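Rho guanine nucleotide exchange factor 3 (Mus musculus, PDB 2Z0Q) acts as a guanine nucleotide exchange factor for the small GTPases RhoA and RhoB, and is represented here by its DH-PH portion. Local coordinates at residues N114-K119 against E204-Y209; D227-L232 against F249-V254; C233-L238 against K245-L250; L255-A260 against Q270-P275; V278-L283 against V313-G318. All blocks are in the same frame, centred on the assembly; numbering follows the deposited sequence.

Overall arrangement
From the N terminus, contact 1 comes first: it closes a loop of 84 residues, mostly helical, by laying helix 107-125 of the DH bundle against the C-terminal part of the long helix 180-213, which runs on to the PH domain. Contact 2 then closes the start of the PH sheet, and contact 3, the hairpin 232-240/245-251, nests inside it, the two sharing Phe249 and Leu250. Contact 4 follows in series as the next hairpin, and contact 5 joins strands 282-285 and 310-315; none of the five cross. Glu206 and Cys207 in contact 1 reach contacts 3 and 2, so helix 180-213 ties both domains together, while Leu255 links contact 4 to contact 5.

Contact 1 of 5, residues N114-K119 against E204-Y209; sequences NQVAAK and ESECRY
Val116 and Tyr209 meet where two helices of the DH helical bundle converge: helix 107-125 and the long helix 180-213, which leads on to the PH domain. The short segments have their axes 9.2 Å apart at an angle of 47°, and the tight part is small. Val116 straddles the root of the tyrosine, its CG1 lying 3.9 Å from Tyr209 CB while its CG2 comes obliquely to Tyr209 CD2 at 3.7 Å. The tyrosine has CG anti to its own N (chi1 178°), which sends the ring across to helix 107-125; there the backbone N of Ala117 sits over one face and Ala117 CB touches Tyr209 CE1 at 4.0 Å. Helix 107-125 is kinked just here, the N atoms of Val116 and Ala117 lacking their bonds to the preceding turn. Away from the ring the contact thins out. Glu206 offers only its CG, 4.0 Å from Val116 CG2, and sends its carboxylate on to His235 of the PH domain; Lys119, on the solvent side, pairs with Asp154 instead. Beyond the ring's far end a single water joins the helices, donating to Ala117 O at 2.9 Å and lying 3.0 Å from Tyr209 OH.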
# COMPACT_ATOMS: atom_id res chain seq x y z
N ASN A 114 3.62 -8.11 -7.18
CA ASN A 114 3.71 -7.20 -8.31
C ASN A 114 3.09 -5.84 -8.01
O ASN A 114 3.08 -4.93 -8.86
CB ASN A 114 3.03 -7.82 -9.54
CG ASN A 114 1.53 -7.97 -9.38
OD1 ASN A 114 0.85 -7.10 -8.82
ND2 ASN A 114 0.99 -9.09 -9.90
N GLN A 115 2.58 -5.71 -6.79
CA GLN A 115 1.95 -4.48 -6.37
C GLN A 115 2.93 -3.28 -6.39
O GLN A 115 2.54 -2.18 -6.80
CB GLN A 115 1.37 -4.67 -4.96
CG GLN A 115 0.31 -3.67 -4.55
CD GLN A 115 -1.02 -3.91 -5.24
OE1 GLN A 115 -1.08 -4.37 -6.38
NE2 GLN A 115 -2.10 -3.59 -4.54
N VAL A 116 4.18 -3.48 -5.97
CA VAL A 116 5.13 -2.34 -5.94
C VAL A 116 5.34 -1.72 -7.31
O VAL A 116 5.35 -0.49 -7.43
CB VAL A 116 6.52 -2.71 -5.30
CG1 VAL A 116 7.26 -3.71 -6.15
CG2 VAL A 116 7.36 -1.47 -5.14
N ALA A 117 5.50 -2.54 -8.35
CA ALA A 117 5.68 -1.99 -9.69
C ALA A 117 4.44 -1.18 -10.11
O ALA A 117 4.58 -0.11 -10.68
CB ALA A 117 5.95 -3.11 -10.69
N ALA A 118 3.24 -1.68 -9.82
CA ALA A 118 2.01 -0.97 -10.19
C ALA A 118 1.86 0.35 -9.44
O ALA A 118 1.47 1.38 -10.01
CB ALA A 118 0.77 -1.88 -9.92
N LYS A 119 2.17 0.33 -8.14
CA LYS A 119 2.07 1.53 -7.34
C LYS A 119 3.11 2.56 -7.77
O LYS A 119 2.82 3.75 -7.79
CB LYS A 119 2.27 1.23 -5.85
CG LYS A 119 1.11 0.48 -5.25
CD LYS A 119 1.31 0.27 -3.76
CE LYS A 119 -0.03 0.31 -3.04
NZ LYS A 119 0.18 0.19 -1.58
N GLU A 204 10.32 -6.96 1.46
CA GLU A 204 11.57 -7.24 0.78
C GLU A 204 11.51 -6.82 -0.70
O GLU A 204 12.47 -6.28 -1.23
CB GLU A 204 11.93 -8.72 0.87
CG GLU A 204 11.95 -9.24 2.31
CD GLU A 204 12.12 -10.76 2.39
OE1 GLU A 204 11.41 -11.49 1.65
OE2 GLU A 204 12.96 -11.22 3.20
N SER A 205 10.38 -7.10 -1.35
CA SER A 205 10.22 -6.78 -2.76
C SER A 205 10.26 -5.27 -2.96
O SER A 205 10.89 -4.78 -3.91
CB SER A 205 8.92 -7.37 -3.31
OG SER A 205 7.78 -6.71 -2.77
N GLU A 206 9.62 -4.52 -2.06
CA GLU A 206 9.60 -3.07 -2.19
C GLU A 206 11.01 -2.48 -2.11
O GLU A 206 11.40 -1.65 -2.95
CB GLU A 206 8.72 -2.45 -1.11
CG GLU A 206 8.50 -0.98 -1.35
CD GLU A 206 7.53 -0.33 -0.37
OE1 GLU A 206 7.74 -0.52 0.85
OE2 GLU A 206 6.58 0.37 -0.83
N CYS A 207 11.77 -2.90 -1.10
CA CYS A 207 13.13 -2.44 -0.89
C CYS A 207 14.02 -2.78 -2.11
O CYS A 207 14.79 -1.95 -2.58
CB CYS A 207 13.69 -3.08 0.39
SG CYS A 207 15.34 -2.61 0.83
N ARG A 208 13.91 -4.01 -2.62
CA ARG A 208 14.70 -4.43 -3.76
C ARG A 208 14.32 -3.64 -5.03
O ARG A 208 15.20 -3.21 -5.81
CB ARG A 208 14.48 -5.94 -3.97
CG ARG A 208 15.41 -6.59 -4.98
CD ARG A 208 15.16 -8.13 -5.05
NE ARG A 208 13.79 -8.46 -5.47
CZ ARG A 208 12.85 -9.00 -4.69
NH1 ARG A 208 13.11 -9.31 -3.41
NH2 ARG A 208 11.64 -9.23 -5.19
N TYR A 209 13.03 -3.48 -5.26
CA TYR A 209 12.51 -2.76 -6.42
C TYR A 209 13.08 -1.34 -6.50
O TYR A 209 13.56 -0.90 -7.56
CB TYR A 209 10.98 -2.65 -6.36
CG TYR A 209 10.38 -1.86 -7.51
CD1 TYR A 209 10.11 -2.49 -8.73
CD2 TYR A 209 10.14 -0.49 -7.42
CE1 TYR A 209 9.63 -1.79 -9.82
CE2 TYR A 209 9.65 0.24 -8.51
CZ TYR A 209 9.40 -0.43 -9.72
OH TYR A 209 9.01 0.26 -10.83
O HOH W 1 6.64 0.04 -12.65

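Contact 2 of 5, residues D227-L232 against F249-V254; sequences DSSRVL and FLFQEV
A buried antiparallel contact of the PH domain pairs Leu232 with Phe251, a non-hydrogen-bonded pair, where the loop after helix 224-227 enters the first long strand of the sheet. It is closed on one side by helix 180-213, whose Cys207 and Tyr210 touch Phe251 and Leu232. CG of Leu232 stands anti to its N (chi1 -171°), bringing CD1 over the face of the Phe251 ring, 3.7 Å from the ring centroid and 19° off its normal, a CH-pi contact; the same methyl reaches Phe249 CB at 4.0 Å. One backbone bond ties the two segments as strand 245-251 ends: Gln252 N donates to Val231 O at 3.1 Å, rather bent at 139°. That carbonyl oxygen also meets Phe251 CA at 3.4 Å and lies at the edge of the phenylalanine ring. On the other side of Phe251, Ser229 packs its OG 3.3 Å from Phe251 CB. Ser229 OG bonds to Leu225 O and accepts from a water at 2.6 Å, which in turn accepts from Glu253 N at 2.8 Å.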
# COMPACT_ATOMS: atom_id res chain seq x y z
N ASP A 227 23.14 -0.33 -0.33
CA ASP A 227 23.34 -1.73 -0.77
C ASP A 227 22.96 -2.75 0.31
O ASP A 227 22.33 -3.77 0.03
CB ASP A 227 24.80 -1.92 -1.19
CG ASP A 227 25.24 -0.95 -2.28
OD1 ASP A 227 24.39 -0.19 -2.80
OD2 ASP A 227 26.43 -0.92 -2.63
N SER A 228 23.36 -2.47 1.55
CA SER A 228 23.09 -3.36 2.66
C SER A 228 21.68 -3.24 3.21
O SER A 228 21.30 -4.02 4.07
CB SER A 228 24.11 -3.12 3.77
OG SER A 228 23.94 -1.84 4.38
N SER A 229 20.89 -2.29 2.72
CA SER A 229 19.55 -2.13 3.25
C SER A 229 18.63 -3.28 2.85
O SER A 229 18.65 -3.74 1.70
CB SER A 229 18.91 -0.81 2.80
OG SER A 229 19.68 0.31 3.22
N ARG A 230 17.84 -3.73 3.81
CA ARG A 230 16.90 -4.80 3.57
C ARG A 230 15.53 -4.29 3.97
O ARG A 230 14.53 -4.94 3.72
CB ARG A 230 17.28 -6.05 4.36
CG ARG A 230 18.48 -6.81 3.75
CD ARG A 230 18.22 -7.18 2.28
NE ARG A 230 19.36 -7.79 1.61
CZ ARG A 230 20.45 -7.12 1.21
NH1 ARG A 230 20.55 -5.81 1.41
NH2 ARG A 230 21.44 -7.77 0.61
N VAL A 231 15.48 -3.10 4.55
CA VAL A 231 14.19 -2.53 4.94
C VAL A 231 13.97 -1.10 4.45
O VAL A 231 14.82 -0.25 4.65
CB VAL A 231 14.02 -2.56 6.50
CG1 VAL A 231 15.18 -1.85 7.16
CG2 VAL A 231 12.71 -1.93 6.91
N LEU A 232 12.85 -0.86 3.79
CA LEU A 232 12.51 0.50 3.39
C LEU A 232 11.45 0.91 4.43
O LEU A 232 10.30 0.48 4.36
CB LEU A 232 11.93 0.54 1.97
CG LEU A 232 11.70 1.86 1.26
CD1 LEU A 232 12.99 2.76 1.38
CD2 LEU A 232 11.36 1.62 -0.22
N PHE A 249 13.45 8.35 0.00
CA PHE A 249 13.48 6.98 0.51
C PHE A 249 14.23 6.89 1.84
O PHE A 249 15.42 7.21 1.93
CB PHE A 249 14.22 6.07 -0.49
CG PHE A 249 13.56 5.97 -1.83
CD1 PHE A 249 12.52 5.07 -2.06
CD2 PHE A 249 13.97 6.79 -2.88
CE1 PHE A 249 11.90 4.99 -3.31
CE2 PHE A 249 13.36 6.72 -4.10
CZ PHE A 249 12.32 5.81 -4.33
N LEU A 250 13.52 6.44 2.87
CA LEU A 250 14.14 6.23 4.15
C LEU A 250 14.41 4.72 4.32
O LEU A 250 13.51 3.95 4.65
CB LEU A 250 13.23 6.70 5.30
CG LEU A 250 13.83 6.38 6.69
CD1 LEU A 250 15.15 7.15 6.92
CD2 LEU A 250 12.82 6.74 7.75
N PHE A 251 15.64 4.30 4.05
CA PHE A 251 16.02 2.90 4.28
C PHE A 251 16.38 2.89 5.78
O PHE A 251 16.56 3.94 6.38
CB PHE A 251 17.23 2.53 3.41
CG PHE A 251 16.89 2.42 1.94
CD1 PHE A 251 16.25 1.29 1.43
CD2 PHE A 251 17.23 3.45 1.07
CE1 PHE A 251 15.94 1.18 0.06
CE2 PHE A 251 16.93 3.37 -0.29
CZ PHE A 251 16.28 2.22 -0.80
N GLN A 252 16.50 1.71 6.40
CA GLN A 252 16.76 1.70 7.83
C GLN A 252 17.92 2.57 8.30
O GLN A 252 17.81 3.26 9.31
CB GLN A 252 17.01 0.27 8.31
CG GLN A 252 17.07 0.14 9.84
CD GLN A 252 15.72 0.38 10.48
OE1 GLN A 252 15.36 1.51 10.78
NE2 GLN A 252 14.96 -0.71 10.69
N GLU A 253 19.01 2.55 7.56
CA GLU A 253 20.18 3.29 7.97
C GLU A 253 20.59 4.47 7.09
O GLU A 253 21.59 5.13 7.38
CB GLU A 253 21.37 2.32 8.10
CG GLU A 253 21.12 1.20 9.13
CD GLU A 253 22.33 0.31 9.29
OE1 GLU A 253 23.40 0.85 9.66
OE2 GLU A 253 22.24 -0.90 9.04
N VAL A 254 19.82 4.73 6.05
CA VAL A 254 20.18 5.83 5.14
C VAL A 254 19.00 6.46 4.42
O VAL A 254 18.07 5.78 3.98
CB VAL A 254 21.26 5.33 4.10
CG1 VAL A 254 20.67 4.22 3.23
CG2 VAL A 254 21.77 6.52 3.19
O HOH W 2 22.30 -0.50 5.83
O HOH W 3 19.73 0.44 5.82

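Contact 3 of 5, residues C233-L238 against K245-L250; sequences CCHGEL and KLHVFL
His235 lies alongside Phe249 and slants across to His247 in the antiparallel hairpin 232-240/245-251. Its CB rests 3.3 Å from Val248 O and 3.5 Å from Phe249 CD1, and its CG is 3.8 Å from His247 NE2. ND1 then makes the key bond, 2.8 Å to His247 NE2 and nearly straight at 168°, the rings meeting rim to rim. His235 CE1 lies 3.7 Å from His247 NE2, and at the tip NE2 turns to Glu206 of helix 180-213. His247 also lays one face over Gly236, whose backbone angles would push a CB against the preceding carbonyl oxygen, and shares a water with Glu237. With an alanine in place of His247, His235 ND1 would probably lose its mate, leaving the ring anchored mainly through Glu206. A classic bulge, Cys233 and Cys234 both facing Leu250, interrupts the regular ladder. Tyr210 of helix 180-213 meets the rings of His235 and Phe249, whereas Cys234, Leu238 and Val248 point from the sheet's other face to Trp337 of helix 331-345, and strand 254-263 pairs with strand 245-251.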
# COMPACT_ATOMS: atom_id res chain seq x y z
N CYS A 233 11.86 1.72 5.40
CA CYS A 233 10.98 2.20 6.46
C CYS A 233 9.78 2.94 5.89
O CYS A 233 8.63 2.70 6.29
CB CYS A 233 11.75 3.08 7.44
SG CYS A 233 13.25 2.36 8.15
N CYS A 234 10.03 3.87 4.97
CA CYS A 234 8.95 4.58 4.32
C CYS A 234 9.54 5.33 3.12
O CYS A 234 10.76 5.47 3.02
CB CYS A 234 8.25 5.58 5.26
SG CYS A 234 9.27 7.02 5.67
N HIS A 235 8.67 5.77 2.21
CA HIS A 235 9.12 6.54 1.05
C HIS A 235 7.94 7.32 0.49
O HIS A 235 6.76 7.00 0.78
CB HIS A 235 9.74 5.58 -0.03
CG HIS A 235 8.73 4.75 -0.77
ND1 HIS A 235 8.13 5.17 -1.93
CD2 HIS A 235 8.15 3.57 -0.44
CE1 HIS A 235 7.21 4.29 -2.29
NE2 HIS A 235 7.20 3.31 -1.40
N GLY A 236 8.21 8.35 -0.29
CA GLY A 236 7.11 9.11 -0.81
C GLY A 236 7.57 10.41 -1.45
O GLY A 236 8.75 10.77 -1.35
N GLU A 237 6.64 11.08 -2.12
CA GLU A 237 6.94 12.34 -2.78
C GLU A 237 6.96 13.47 -1.75
O GLU A 237 6.09 13.54 -0.89
CB GLU A 237 5.87 12.64 -3.83
CG GLU A 237 5.85 11.60 -4.95
CD GLU A 237 4.54 11.62 -5.74
OE1 GLU A 237 3.46 11.50 -5.10
OE2 GLU A 237 4.60 11.74 -6.99
N LEU A 238 7.97 14.34 -1.85
CA LEU A 238 8.06 15.49 -0.98
C LEU A 238 8.50 16.61 -1.91
O LEU A 238 9.26 16.36 -2.85
CB LEU A 238 9.12 15.28 0.13
CG LEU A 238 8.75 14.21 1.16
CD1 LEU A 238 9.93 13.92 2.09
CD2 LEU A 238 7.53 14.70 1.96
N LYS A 245 10.04 18.68 -7.11
CA LYS A 245 9.31 17.49 -6.64
C LYS A 245 10.31 16.35 -6.50
O LYS A 245 10.96 15.95 -7.47
CB LYS A 245 8.18 17.15 -7.60
CG LYS A 245 7.20 18.30 -7.80
CD LYS A 245 5.96 17.90 -8.60
CE LYS A 245 5.04 19.15 -8.88
NZ LYS A 245 3.71 18.76 -9.45
N LEU A 246 10.47 15.85 -5.28
CA LEU A 246 11.43 14.79 -4.99
C LEU A 246 10.72 13.52 -4.53
O LEU A 246 9.55 13.57 -4.14
CB LEU A 246 12.39 15.27 -3.88
CG LEU A 246 13.12 16.62 -4.12
CD1 LEU A 246 13.70 17.21 -2.83
CD2 LEU A 246 14.19 16.39 -5.19
N HIS A 247 11.40 12.38 -4.69
CA HIS A 247 10.89 11.14 -4.16
C HIS A 247 11.96 10.77 -3.15
O HIS A 247 13.15 10.57 -3.50
CB HIS A 247 10.74 10.01 -5.19
CG HIS A 247 9.87 8.91 -4.69
ND1 HIS A 247 8.54 8.79 -5.04
CD2 HIS A 247 10.10 7.96 -3.75
CE1 HIS A 247 8.00 7.80 -4.35
NE2 HIS A 247 8.92 7.28 -3.56
N VAL A 248 11.56 10.66 -1.89
CA VAL A 248 12.51 10.39 -0.84
C VAL A 248 12.33 8.98 -0.27
O VAL A 248 11.22 8.53 -0.06
CB VAL A 248 12.38 11.45 0.26
CG1 VAL A 248 13.33 11.18 1.38
CG2 VAL A 248 12.61 12.84 -0.35
N PHE A 249 13.45 8.35 0.00
CA PHE A 249 13.48 6.98 0.51
C PHE A 249 14.23 6.89 1.84
O PHE A 249 15.42 7.21 1.93
CB PHE A 249 14.22 6.07 -0.49
CG PHE A 249 13.56 5.97 -1.83
CD1 PHE A 249 12.52 5.07 -2.06
CD2 PHE A 249 13.97 6.79 -2.88
CE1 PHE A 249 11.90 4.99 -3.31
CE2 PHE A 249 13.36 6.72 -4.10
CZ PHE A 249 12.32 5.81 -4.33
N LEU A 250 13.52 6.44 2.87
CA LEU A 250 14.14 6.23 4.15
C LEU A 250 14.41 4.72 4.32
O LEU A 250 13.51 3.95 4.65
CB LEU A 250 13.23 6.70 5.30
CG LEU A 250 13.83 6.38 6.69
CD1 LEU A 250 15.15 7.15 6.92
CD2 LEU A 250 12.82 6.74 7.75
O HOH W 4 7.32 10.12 -7.38

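Contact 4 of 5, residues L255-A260 against Q270-P275; sequences LVITRA and QLYRQP. With SO4 (sulfate ion), chain C; SO4 (sulfate ion), chain D.
With chi1 at -175°, Tyr272 swings its ring away from its own N and beside strand 254-263: CD2 touches Ile257 CG2 at 4.0 Å, and CD1 meets Arg259 CD at 3.7 Å. Arg273 bends at chi2 (-78°) and folds its guanidinium back, so that NH1 sits 3.4 Å above the plane of the Tyr272 ring, over its centre, and bonds to Tyr272 O. Two sulfates, probably from the crystallisation liquor, are gripped from this corner. Tyr272 OH donates to O2 of the sulfate in chain C at 2.6 Å, and Arg273 NH1 and NH2 bind the same ion; both ions lie at the guanidinium edge, the sulfate in chain D with its O3 2.8 Å from Arg273 NE and its O2 bonded to NH2. Arg242 NH2 also bonds to Tyr272 OH. Along the backbone, Arg259 and Gln270 are joined by two bonds, and the ladder runs on to the non-hydrogen-bonded pair Thr258 and Leu271. Just past the strand's end, Tyr272 N reaches Ile257 O at 2.8 Å, almost straight, and a water accepts from Ile257 N and probably donates to Arg273 O. On the opposite face Val256 CG1 packs on Leu271 CG at 3.7 Å, near Leu214. This is the antiparallel hairpin 254-263/266-271 of a PH-domain sheet, its end forming a basic, anion-binding corner in this crystal.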
# COMPACT_ATOMS: atom_id res chain seq x y z
N LEU A 255 19.04 7.80 4.32
CA LEU A 255 18.00 8.54 3.62
C LEU A 255 18.51 8.84 2.20
O LEU A 255 19.64 9.28 2.02
CB LEU A 255 17.69 9.85 4.35
CG LEU A 255 16.54 10.69 3.76
CD1 LEU A 255 15.22 10.13 4.26
CD2 LEU A 255 16.65 12.17 4.18
N VAL A 256 17.68 8.58 1.19
CA VAL A 256 18.08 8.82 -0.21
C VAL A 256 17.05 9.77 -0.82
O VAL A 256 15.84 9.52 -0.79
CB VAL A 256 18.14 7.48 -1.00
CG1 VAL A 256 18.65 7.77 -2.47
CG2 VAL A 256 19.10 6.55 -0.31
N ILE A 257 17.54 10.88 -1.38
CA ILE A 257 16.67 11.90 -1.95
C ILE A 257 16.88 11.86 -3.47
O ILE A 257 18.01 11.90 -3.94
CB ILE A 257 17.07 13.34 -1.42
CG1 ILE A 257 16.94 13.36 0.12
CG2 ILE A 257 16.15 14.38 -2.04
CD1 ILE A 257 17.36 14.69 0.77
N THR A 258 15.77 11.76 -4.20
CA THR A 258 15.86 11.60 -5.65
C THR A 258 14.80 12.37 -6.38
O THR A 258 13.92 12.97 -5.76
CB THR A 258 15.62 10.12 -6.02
OG1 THR A 258 14.21 9.83 -5.92
CG2 THR A 258 16.41 9.21 -5.08
N ARG A 259 14.90 12.33 -7.72
CA ARG A 259 13.87 12.88 -8.60
C ARG A 259 13.47 11.69 -9.47
O ARG A 259 14.34 10.95 -9.93
CB ARG A 259 14.41 14.02 -9.46
CG ARG A 259 14.62 15.29 -8.64
CD ARG A 259 15.56 16.22 -9.38
NE ARG A 259 14.99 16.69 -10.62
CZ ARG A 259 15.72 17.06 -11.68
NH1 ARG A 259 17.05 16.98 -11.62
NH2 ARG A 259 15.13 17.51 -12.77
N ALA A 260 12.17 11.50 -9.67
CA ALA A 260 11.68 10.42 -10.55
C ALA A 260 11.91 10.87 -11.99
O ALA A 260 11.44 11.93 -12.38
CB ALA A 260 10.18 10.16 -10.29
N GLN A 270 16.68 9.33 -9.92
CA GLN A 270 17.98 9.97 -10.03
C GLN A 270 18.37 10.65 -8.71
O GLN A 270 17.65 11.55 -8.24
CB GLN A 270 17.90 10.99 -11.20
CG GLN A 270 19.22 11.69 -11.49
CD GLN A 270 19.09 12.71 -12.62
OE1 GLN A 270 18.11 12.72 -13.35
NE2 GLN A 270 20.08 13.58 -12.74
N LEU A 271 19.46 10.19 -8.10
CA LEU A 271 19.84 10.78 -6.81
C LEU A 271 20.04 12.29 -6.97
O LEU A 271 20.71 12.74 -7.91
CB LEU A 271 21.09 10.13 -6.22
CG LEU A 271 20.74 8.97 -5.25
CD1 LEU A 271 20.20 7.78 -6.05
CD2 LEU A 271 21.95 8.59 -4.42
N TYR A 272 19.45 13.06 -6.04
CA TYR A 272 19.53 14.54 -6.07
C TYR A 272 20.77 15.08 -5.33
O TYR A 272 21.29 16.16 -5.67
CB TYR A 272 18.23 15.06 -5.44
CG TYR A 272 18.01 16.55 -5.46
CD1 TYR A 272 17.88 17.23 -6.67
CD2 TYR A 272 17.82 17.27 -4.26
CE1 TYR A 272 17.55 18.58 -6.71
CE2 TYR A 272 17.47 18.65 -4.29
CZ TYR A 272 17.34 19.29 -5.52
OH TYR A 272 16.95 20.58 -5.61
N ARG A 273 21.23 14.34 -4.33
CA ARG A 273 22.41 14.67 -3.54
C ARG A 273 22.95 13.35 -3.08
O ARG A 273 22.35 12.29 -3.33
CB ARG A 273 22.06 15.52 -2.31
CG ARG A 273 21.43 16.84 -2.65
CD ARG A 273 22.47 17.87 -3.11
NE ARG A 273 21.89 19.23 -3.12
CZ ARG A 273 21.17 19.73 -4.12
NH1 ARG A 273 20.91 19.01 -5.21
NH2 ARG A 273 20.74 20.99 -4.04
N GLN A 274 24.06 13.39 -2.37
CA GLN A 274 24.63 12.17 -1.83
C GLN A 274 23.73 11.69 -0.71
O GLN A 274 23.04 12.48 -0.05
CB GLN A 274 26.03 12.45 -1.32
CG GLN A 274 26.87 13.04 -2.45
CD GLN A 274 28.27 13.35 -2.02
OE1 GLN A 274 28.52 13.59 -0.85
NE2 GLN A 274 29.20 13.36 -2.98
N PRO A 275 23.68 10.38 -0.49
CA PRO A 275 22.82 9.84 0.57
C PRO A 275 23.21 10.35 1.95
O PRO A 275 24.39 10.61 2.20
CB PRO A 275 23.05 8.32 0.46
CG PRO A 275 23.50 8.11 -0.94
CD PRO A 275 24.37 9.31 -1.23
S SO4 C . 19.22 22.24 -7.30
O1 SO4 C . 19.76 23.25 -8.26
O2 SO4 C . 17.80 21.90 -7.68
O3 SO4 C . 20.06 20.99 -7.37
O4 SO4 C . 19.31 22.82 -5.92
S SO4 D . 22.33 21.42 -0.53
O1 SO4 D . 23.76 21.44 -1.03
O2 SO4 D . 21.48 22.11 -1.55
O3 SO4 D . 21.88 20.02 -0.43
O4 SO4 D . 22.21 22.09 0.80
O HOH W 5 20.29 11.55 -1.34
O HOH W 6 19.27 16.61 -14.11

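Contact 5 of 5, residues V278-L283 against V313-G318; sequences VKDLTL and VSFKNG
Thr282 and Ser314 face each other as a hydrogen-bonded antiparallel pair: Thr282 N gives to Ser314 O at 3.0 Å, and Ser314 N returns the favour to Thr282 O. Just inside, Leu281 CG and CD2 both come 3.6 Å from Val313 CG1, the two side chains crossing at a slant. Toward the start of segment 278-283, Asp280 CB meets the edge of the Phe315 ring, 3.6 Å from CE1, with the carboxylate plane turned 18° from the ring. A water then bonds Asp280 O at 2.7 Å and Lys316 N at 2.9 Å, bridging the two segments where the strand pairing has ended. These strands, 282-285 and 310-315, belong to the PH-domain sheet, where 310-315 also pairs with 322-327. Phe315 is held further by Asn317 CB, 3.6 Å above one face, and by Ile276 and Pro277. A serine in its place would probably open a gap beside Asp280 CB and leave Ile276 and Pro277 without their aromatic neighbour. Further out, helix 331-345 covers the leucines: Ile341 touches Leu281 and Leu283, and Lys345 NZ bonds to the backbone oxygens of Val278 and Leu281.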
# COMPACT_ATOMS: atom_id res chain seq x y z
N VAL A 278 21.50 7.73 8.40
CA VAL A 278 20.55 8.08 9.46
C VAL A 278 21.27 8.50 10.75
O VAL A 278 20.77 9.37 11.45
CB VAL A 278 19.55 6.90 9.72
CG1 VAL A 278 18.80 7.09 11.03
CG2 VAL A 278 18.51 6.86 8.55
N LYS A 279 22.45 7.93 11.03
CA LYS A 279 23.19 8.30 12.25
C LYS A 279 23.64 9.77 12.22
O LYS A 279 23.92 10.36 13.27
CB LYS A 279 24.45 7.44 12.43
CG LYS A 279 25.48 7.60 11.33
CD LYS A 279 26.85 7.01 11.69
CE LYS A 279 27.91 7.39 10.62
NZ LYS A 279 29.30 7.05 11.05
N ASP A 280 23.72 10.34 11.01
CA ASP A 280 24.15 11.74 10.85
C ASP A 280 23.01 12.65 10.37
O ASP A 280 23.26 13.77 9.93
CB ASP A 280 25.28 11.85 9.84
CG ASP A 280 26.45 10.92 10.16
OD1 ASP A 280 26.90 10.91 11.32
OD2 ASP A 280 26.90 10.22 9.22
N LEU A 281 21.78 12.18 10.41
CA LEU A 281 20.67 12.98 9.89
C LEU A 281 20.05 13.84 11.01
O LEU A 281 19.53 13.31 11.98
CB LEU A 281 19.63 12.04 9.27
CG LEU A 281 18.40 12.54 8.50
CD1 LEU A 281 17.58 11.35 7.98
CD2 LEU A 281 17.53 13.37 9.45
N THR A 282 20.12 15.16 10.86
CA THR A 282 19.53 16.06 11.86
C THR A 282 18.12 16.44 11.32
O THR A 282 18.00 16.96 10.21
CB THR A 282 20.38 17.33 12.02
OG1 THR A 282 21.69 16.98 12.51
CG2 THR A 282 19.70 18.29 12.99
N LEU A 283 17.09 16.15 12.11
CA LEU A 283 15.71 16.38 11.73
C LEU A 283 15.17 17.53 12.56
O LEU A 283 15.28 17.50 13.79
CB LEU A 283 14.86 15.12 12.02
CG LEU A 283 13.35 15.29 11.87
CD1 LEU A 283 12.98 15.51 10.38
CD2 LEU A 283 12.67 14.01 12.36
N VAL A 313 15.71 18.52 6.99
CA VAL A 313 16.67 17.47 7.18
C VAL A 313 18.02 18.06 6.78
O VAL A 313 18.15 18.64 5.71
CB VAL A 313 16.40 16.25 6.28
CG1 VAL A 313 17.53 15.34 6.39
CG2 VAL A 313 15.09 15.52 6.73
N SER A 314 19.03 17.91 7.64
CA SER A 314 20.35 18.44 7.30
C SER A 314 21.45 17.42 7.64
O SER A 314 21.27 16.50 8.46
CB SER A 314 20.57 19.80 8.00
OG SER A 314 20.80 19.63 9.37
N PHE A 315 22.56 17.57 6.97
CA PHE A 315 23.68 16.66 7.07
C PHE A 315 24.98 17.45 7.01
O PHE A 315 25.27 18.17 6.05
CB PHE A 315 23.55 15.68 5.90
CG PHE A 315 24.71 14.76 5.72
CD1 PHE A 315 25.26 14.10 6.81
CD2 PHE A 315 25.16 14.44 4.43
CE1 PHE A 315 26.26 13.13 6.63
CE2 PHE A 315 26.15 13.47 4.24
CZ PHE A 315 26.70 12.81 5.35
N LYS A 316 25.77 17.28 8.06
CA LYS A 316 27.05 17.96 8.15
C LYS A 316 28.07 17.04 7.49
O LYS A 316 28.27 15.92 7.95
CB LYS A 316 27.38 18.22 9.63
CG LYS A 316 28.54 19.11 9.78
CD LYS A 316 28.92 19.43 11.21
CE LYS A 316 30.21 20.25 11.13
NZ LYS A 316 30.80 20.31 12.45
N ASN A 317 28.73 17.52 6.43
CA ASN A 317 29.67 16.68 5.67
C ASN A 317 30.68 17.58 4.97
O ASN A 317 30.90 17.48 3.77
CB ASN A 317 28.86 15.86 4.63
CG ASN A 317 29.62 14.68 4.05
OD1 ASN A 317 30.44 14.08 4.72
ND2 ASN A 317 29.32 14.33 2.79
N GLY A 318 31.27 18.50 5.74
CA GLY A 318 32.23 19.43 5.17
C GLY A 318 31.71 20.24 3.99
O GLY A 318 30.63 20.87 4.08
O HOH W 7 25.13 15.67 10.34
O HOH W 8 17.90 19.91 10.00